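Local coordinates for CalU16 (Micromonospora echinospora, PDB 4FPW), which probably protects its producer from the enediyne antibiotic calicheamicin by self-sacrifice, being cleaved by the activated drug in place of more vital targets, at residues Glu118-Leu121 against Val122-Gly125; Val126-Glu129 against Met130-Asp133; Met163-Ser166 against Gln167-Glu171. One frame throughout, in Å; residues are numbered along the deposited sequence.

Interaction 1. Residues Glu118-Leu121 against Val122-Gly125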
loop_
_atom_site.group_PDB
_atom_site.type_symbol
_atom_site.label_atom_id
_atom_site.label_comp_id
_atom_site.label_asym_id
_atom_site.label_seq_id
_atom_site.Cartn_x
_atom_site.Cartn_y
_atom_site.Cartn_z
ATOM N N GLU A 118 -4.165 -14.011 -8.438
ATOM C CA GLU A 118 -2.724 -14.225 -8.611
ATOM C C GLU A 118 -2.066 -13.186 -9.517
ATOM O O GLU A 118 -0.971 -12.724 -9.232
ATOM C CB GLU A 118 -2.436 -15.603 -9.185
ATOM C CG GLU A 118 -0.943 -15.889 -9.312
ATOM C CD GLU A 118 -0.642 -17.366 -9.356
ATOM O OE1 GLU A 118 0.031 -17.871 -8.434
ATOM O OE2 GLU A 118 -1.106 -18.026 -10.304
ATOM N N GLN A 119 -2.735 -12.845 -10.613
ATOM C CA GLN A 119 -2.275 -11.809 -11.538
ATOM C C GLN A 119 -2.141 -10.466 -10.825
ATOM O O GLN A 119 -1.131 -9.766 -10.966
ATOM C CB GLN A 119 -3.277 -11.691 -12.675
ATOM C CG GLN A 119 -2.811 -10.850 -13.844
ATOM C CD GLN A 119 -3.750 -10.965 -15.021
ATOM O OE1 GLN A 119 -4.203 -12.058 -15.355
ATOM N NE2 GLN A 119 -4.053 -9.835 -15.659
HETATM N N MSE A 120 -3.159 -10.134 -10.034
HETATM C CA MSE A 120 -3.174 -8.896 -9.269
HETATM C C MSE A 120 -2.158 -8.830 -8.111
HETATM O O MSE A 120 -1.949 -7.751 -7.538
HETATM C CB MSE A 120 -4.573 -8.694 -8.701
HETATM C CG MSE A 120 -4.908 -7.281 -8.274
HETATM SE SE MSE A 120 -6.628 -7.187 -7.780
HETATM C CE MSE A 120 -6.748 -5.463 -7.295
ATOM N N LEU A 121 -1.543 -9.948 -7.717
ATOM C CA LEU A 121 -0.542 -9.873 -6.634
ATOM C C LEU A 121 0.616 -9.009 -7.102
ATOM O O LEU A 121 0.879 -7.943 -6.545
ATOM C CB LEU A 121 -0.000 -11.247 -6.226
ATOM C CG LEU A 121 -0.665 -12.021 -5.093
ATOM C CD1 LEU A 121 0.220 -13.199 -4.734
ATOM C CD2 LEU A 121 -0.904 -11.180 -3.868
ATOM N N VAL A 122 1.279 -9.482 -8.154
ATOM C CA VAL A 122 2.398 -8.785 -8.753
ATOM C C VAL A 122 2.021 -7.314 -8.919
ATOM O O VAL A 122 2.584 -6.451 -8.225
ATOM C CB VAL A 122 2.769 -9.396 -10.116
ATOM C CG1 VAL A 122 3.991 -8.703 -10.703
ATOM C CG2 VAL A 122 3.025 -10.894 -9.982
ATOM N N GLU A 123 1.024 -7.059 -9.781
ATOM C CA GLU A 123 0.599 -5.706 -10.192
ATOM C C GLU A 123 0.501 -4.681 -9.079
ATOM O O GLU A 123 0.720 -3.484 -9.286
ATOM C CB GLU A 123 -0.754 -5.778 -10.888
ATOM C CG GLU A 123 -0.656 -6.380 -12.276
ATOM C CD GLU A 123 -1.994 -6.633 -12.927
ATOM O OE1 GLU A 123 -3.048 -6.447 -12.267
ATOM O OE2 GLU A 123 -1.979 -7.019 -14.114
ATOM N N VAL A 124 0.176 -5.163 -7.896
ATOM C CA VAL A 124 -0.087 -4.314 -6.763
ATOM C C VAL A 124 1.195 -4.105 -5.932
ATOM O O VAL A 124 1.534 -2.970 -5.572
ATOM C CB VAL A 124 -1.271 -4.935 -6.005
ATOM C CG1 VAL A 124 -1.146 -4.794 -4.518
ATOM C CG2 VAL A 124 -2.576 -4.330 -6.507
ATOM N N GLY A 125 1.922 -5.190 -5.664
ATOM C CA GLY A 125 3.244 -5.102 -5.059
ATOM C C GLY A 125 4.107 -4.087 -5.769
ATOM O O GLY A 125 4.661 -3.188 -5.140
#
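Val124 reaches back one helical turn onto Met120, its CG2 methyl resting 4.2 Å from Met120 CG where the two side chains pass at a slant. The selenomethionine chain of Met120 runs straight out beyond CG, which stands anti to the backbone N (chi1 -161°); CG, and more loosely the terminal CE, lie beside Val124 CG2. Val124 also presses on the backbone, with CB 3.3 Å from Met120 O.

On the neighbouring flank, Glu123 lies over the carbonyl of Gln119: its CG sits 3.7 Å from Gln119 O. The amide of Gln119 and the carboxylate of Glu123 stand almost perpendicular, 88° apart, and Gln119 NE2 stays 3.8 Å from Glu123 OE2, beyond hydrogen-bonding distance. The polar partner of Glu123 is Lys91, in a salt bridge with OE1.

Leu121 O accepts two backbone donors. Gly125 N, 3.1 Å away, delivers a nearly straight i+4 bond, whereas Val124 N approaches Leu121 O at 3.2 Å from well above the carbonyl plane. Val124 N makes a further, weak bond to Met120 O. Leu121 N bonds in i+3 fashion to Glu118 O, so this first part of the helix mixes tighter turns with regular alpha-helical ones.

The buried side of the turn faces the sheet: Met120 and Leu121 touch Thr115, and Val124 touches His113, all on strand 106-115. Leu121 also meets Arg21 and Ile23 of strand 20-29, and together with Glu118 it reaches Val177 on helix 161-177.

Interaction 2. Residues Val126-Glu129 against Met130-Asp133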
loop_
_atom_site.group_PDB
_atom_site.type_symbol
_atom_site.label_atom_id
_atom_site.label_comp_id
_atom_site.label_asym_id
_atom_site.label_seq_id
_atom_site.Cartn_x
_atom_site.Cartn_y
_atom_site.Cartn_z
ATOM N N VAL A 126 4.199 -4.216 -7.087
ATOM C CA VAL A 126 4.966 -3.279 -7.888
ATOM C C VAL A 126 4.367 -1.875 -7.804
ATOM O O VAL A 126 5.084 -0.913 -7.618
ATOM C CB VAL A 126 5.049 -3.729 -9.365
ATOM C CG1 VAL A 126 5.770 -2.688 -10.204
ATOM C CG2 VAL A 126 5.750 -5.078 -9.488
ATOM N N GLY A 127 3.044 -1.770 -7.908
ATOM C CA GLY A 127 2.369 -0.491 -7.905
ATOM C C GLY A 127 2.561 0.268 -6.626
ATOM O O GLY A 127 2.720 1.489 -6.642
ATOM N N TRP A 128 2.544 -0.433 -5.506
ATOM C CA TRP A 128 2.842 0.230 -4.235
ATOM C C TRP A 128 4.301 0.614 -4.102
ATOM O O TRP A 128 4.624 1.652 -3.528
ATOM C CB TRP A 128 2.425 -0.622 -3.044
ATOM C CG TRP A 128 0.970 -0.595 -2.880
ATOM C CD1 TRP A 128 0.109 -1.600 -3.151
ATOM C CD2 TRP A 128 0.175 0.521 -2.464
ATOM N NE1 TRP A 128 -1.169 -1.195 -2.913
ATOM C CE2 TRP A 128 -1.163 0.101 -2.482
ATOM C CE3 TRP A 128 0.470 1.825 -2.042
ATOM C CZ2 TRP A 128 -2.225 0.936 -2.105
ATOM C CZ3 TRP A 128 -0.585 2.662 -1.670
ATOM C CH2 TRP A 128 -1.916 2.207 -1.702
ATOM N N GLU A 129 5.187 -0.221 -4.620
ATOM C CA GLU A 129 6.614 0.070 -4.513
ATOM C C GLU A 129 6.948 1.358 -5.232
ATOM O O GLU A 129 7.687 2.181 -4.695
ATOM C CB GLU A 129 7.447 -1.064 -5.076
ATOM C CG GLU A 129 7.810 -2.113 -4.048
ATOM C CD GLU A 129 8.678 -3.189 -4.652
ATOM O OE1 GLU A 129 8.139 -4.115 -5.284
ATOM O OE2 GLU A 129 9.904 -3.101 -4.535
HETATM N N MSE A 130 6.391 1.536 -6.433
HETATM C CA MSE A 130 6.590 2.766 -7.210
HETATM C C MSE A 130 6.100 3.931 -6.402
HETATM O O MSE A 130 6.754 4.975 -6.313
HETATM C CB MSE A 130 5.792 2.764 -8.509
HETATM C CG MSE A 130 6.164 1.637 -9.476
HETATM SE SE MSE A 130 8.030 1.791 -10.137
HETATM C CE MSE A 130 8.004 -0.038 -10.755
ATOM N N ALA A 131 4.933 3.762 -5.796
ATOM C CA ALA A 131 4.326 4.817 -5.000
ATOM C C ALA A 131 5.119 5.124 -3.734
ATOM O O ALA A 131 5.264 6.292 -3.354
ATOM C CB ALA A 131 2.898 4.446 -4.636
ATOM N N LEU A 132 5.605 4.081 -3.066
ATOM C CA LEU A 132 6.406 4.273 -1.862
ATOM C C LEU A 132 7.739 4.981 -2.167
ATOM O O LEU A 132 8.284 5.639 -1.286
ATOM C CB LEU A 132 6.608 2.949 -1.122
ATOM C CG LEU A 132 5.315 2.480 -0.433
ATOM C CD1 LEU A 132 5.431 1.036 0.007
ATOM C CD2 LEU A 132 4.922 3.366 0.749
ATOM N N ASP A 133 8.230 4.895 -3.409
ATOM C CA ASP A 133 9.367 5.740 -3.835
ATOM C C ASP A 133 9.078 7.198 -3.579
ATOM O O ASP A 133 9.922 7.908 -3.032
ATOM C CB ASP A 133 9.695 5.593 -5.326
ATOM C CG ASP A 133 10.367 4.292 -5.653
ATOM O OD1 ASP A 133 10.639 3.488 -4.733
ATOM O OD2 ASP A 133 10.644 4.066 -6.843
#
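The indole of Trp128 meets Ala131 obliquely, CE3 lying 4.4 Å from the CB methyl one turn on, while the rings of Trp86 and His113 pack against it at about 55° and 60°. Its NE1 is bonded to His113 ND1, which would help set the rotation of the indole. The carboxylate of Glu129 is held at both oxygens, OE1 by Trp173 NE1 and OE2 by Arg8 NE, and that of Asp133 forms a salt bridge through OD1 with Arg169 NH2.

This is the middle of the long helix 118-138, which follows the last strand and packs against the antiparallel sheet, as in the helix-grip fold of Bet v 1-like proteins. Trp128, Glu129 and Leu132 all touch Ile25 on strand 20-29.

On another flank Val126 and Met130 run abreast from the helix. With CG anti to the carbonyl carbon (chi1 -61°), Met130 lays this atom 3.3 Å from Val126 O. A bend at chi2 then turns the selenium and CE, but the placing of that terminal methyl is doubtful. Regular i+4 bonds run through the backbone, from Met130 N to Val126 O at 3.0 Å and from Leu132 N to Trp128 O at 2.7 Å.

Interaction 3. Residues Met163-Ser166 against Gln167-Glu171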
loop_
_atom_site.group_PDB
_atom_site.type_symbol
_atom_site.label_atom_id
_atom_site.label_comp_id
_atom_site.label_asym_id
_atom_site.label_seq_id
_atom_site.Cartn_x
_atom_site.Cartn_y
_atom_site.Cartn_z
HETATM N N MSE A 163 10.173 1.983 -16.535
HETATM C CA MSE A 163 9.785 0.669 -17.026
HETATM C C MSE A 163 10.744 -0.391 -16.553
HETATM O O MSE A 163 10.305 -1.477 -16.152
HETATM C CB MSE A 163 9.728 0.647 -18.545
HETATM C CG MSE A 163 8.365 1.117 -19.044
HETATM SE SE MSE A 163 8.348 1.137 -21.019
HETATM C CE MSE A 163 7.846 -0.742 -21.339
ATOM N N ARG A 164 12.047 -0.090 -16.581
ATOM C CA ARG A 164 13.069 -1.028 -16.130
ATOM C C ARG A 164 12.881 -1.358 -14.658
ATOM O O ARG A 164 12.884 -2.524 -14.278
ATOM C CB ARG A 164 14.460 -0.458 -16.367
ATOM C CG ARG A 164 15.584 -1.421 -16.024
ATOM C CD ARG A 164 16.951 -0.740 -15.995
ATOM N NE ARG A 164 17.152 0.229 -14.902
ATOM C CZ ARG A 164 17.085 -0.042 -13.592
ATOM N NH1 ARG A 164 16.760 -1.251 -13.147
ATOM N NH2 ARG A 164 17.315 0.921 -12.704
ATOM N N ILE A 165 12.705 -0.330 -13.830
ATOM C CA ILE A 165 12.402 -0.515 -12.412
ATOM C C ILE A 165 11.062 -1.254 -12.200
ATOM O O ILE A 165 10.904 -2.001 -11.231
ATOM C CB ILE A 165 12.386 0.832 -11.671
ATOM C CG1 ILE A 165 13.793 1.457 -11.685
ATOM C CG2 ILE A 165 11.903 0.654 -10.247
ATOM C CD1 ILE A 165 13.836 2.915 -11.296
ATOM N N SER A 166 10.095 -1.052 -13.097
ATOM C CA SER A 166 8.813 -1.759 -13.007
ATOM C C SER A 166 9.028 -3.211 -13.324
ATOM O O SER A 166 8.537 -4.094 -12.635
ATOM C CB SER A 166 7.752 -1.103 -13.920
ATOM O OG SER A 166 7.020 -2.056 -14.687
ATOM N N GLN A 167 9.805 -3.442 -14.360
ATOM C CA GLN A 167 10.055 -4.780 -14.857
ATOM C C GLN A 167 10.904 -5.670 -13.932
ATOM O O GLN A 167 10.611 -6.854 -13.785
ATOM C CB GLN A 167 10.695 -4.638 -16.223
ATOM C CG GLN A 167 11.323 -5.873 -16.810
ATOM C CD GLN A 167 11.806 -5.557 -18.198
ATOM O OE1 GLN A 167 12.404 -4.498 -18.415
ATOM N NE2 GLN A 167 11.503 -6.433 -19.163
ATOM N N GLU A 168 11.939 -5.115 -13.308
ATOM C CA GLU A 168 12.718 -5.870 -12.308
ATOM C C GLU A 168 11.839 -6.186 -11.145
ATOM O O GLU A 168 11.728 -7.343 -10.758
ATOM C CB GLU A 168 13.917 -5.088 -11.790
ATOM C CG GLU A 168 15.052 -5.029 -12.778
ATOM C CD GLU A 168 16.185 -4.133 -12.321
ATOM O OE1 GLU A 168 16.191 -3.679 -11.153
ATOM O OE2 GLU A 168 17.072 -3.866 -13.158
ATOM N N ARG A 169 11.208 -5.156 -10.590
ATOM C CA ARG A 169 10.327 -5.336 -9.441
ATOM C C ARG A 169 9.251 -6.389 -9.733
ATOM O O ARG A 169 8.929 -7.196 -8.881
ATOM C CB ARG A 169 9.717 -3.999 -8.992
ATOM C CG ARG A 169 10.709 -3.092 -8.265
ATOM C CD ARG A 169 10.091 -1.775 -7.790
ATOM N NE ARG A 169 11.045 -0.901 -7.103
ATOM C CZ ARG A 169 10.868 0.397 -6.826
ATOM N NH1 ARG A 169 9.753 1.040 -7.170
ATOM N NH2 ARG A 169 11.820 1.069 -6.186
ATOM N N GLY A 170 8.721 -6.409 -10.943
ATOM C CA GLY A 170 7.775 -7.451 -11.329
ATOM C C GLY A 170 8.364 -8.850 -11.285
ATOM O O GLY A 170 7.711 -9.791 -10.840
ATOM N N GLU A 171 9.601 -8.999 -11.754
ATOM C CA GLU A 171 10.299 -10.295 -11.675
ATOM C C GLU A 171 10.469 -10.771 -10.220
ATOM O O GLU A 171 10.299 -11.955 -9.920
ATOM C CB GLU A 171 11.658 -10.225 -12.374
ATOM C CG GLU A 171 11.579 -10.331 -13.889
ATOM C CD GLU A 171 12.846 -9.859 -14.579
ATOM O OE1 GLU A 171 13.912 -9.799 -13.920
ATOM O OE2 GLU A 171 12.776 -9.546 -15.787
#
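Two torsions bring Arg164 to Glu168: the arginine leaves the helix with CG anti to its own N, then folds at chi3 (68°) so that NH1 is turned toward Glu168. Glu168, its CG anti to the carbonyl carbon (chi1 -75°) and its chain extended beyond, keeps company with the arginine as both leave the helix. Arg164 NH1 and Glu168 OE2 close a salt bridge of 2.6 Å. The pairing is lopsided, since the other carboxylate oxygen, Glu168 OE1, is 3.2 Å from the same NH1. The carboxylate comes to the edge of the guanidinium with the two planes 45° apart: one guanidinium nitrogen faces both carboxylate oxygens, unequally, and the groups are not coplanar.

Ile165 and Arg169 make a different i+4 pair. The CG2 methyl of Ile165 sits 3.5 Å above the plane of the Arg169 guanidinium, over its centre, while the extended aliphatic part of the arginine passes close to the carbonyl, with CG 3.2 Å from Ile165 O. The far end of Arg169 reaches helix 118-138, where the side chain also touches Val126 and Met130.

Underneath runs regular alpha-helical bonding, including Glu168 N to Arg164 O at 2.9 Å and Gly170 N to Ser166 O, also 2.9 Å.

The Arg164-Glu168 ion pair joins exposed residues on successive turns, so water would probably screen it and limit what it adds to the helix. Arg169 divides its chemistry by direction: a methyl covers one flat face while NH2 pairs with Asp133.

In the fold
Interactions 1 and 2 are consecutive parts of one helix, 118-138, with centres about 12 Å apart. Interaction 3 follows on helix 161-177, after a connection whose residues 140-158 are not modelled. Its centre lies about 13 Å from that of interaction 1 and about 11 Å from that of interaction 2, on the same side of the chain's centre. Side chains of helix 118-138 touch strands 106-115 and 20-29 of the sheet on one flank and helix 161-177 on another. Val122 packs against Gly170 to join interactions 1 and 3, and the Arg169-Asp133 salt bridge ties interactions 3 and 2. Helix 161-177 thus packs on the outer side of the long helix of this Bet v 1-like fold.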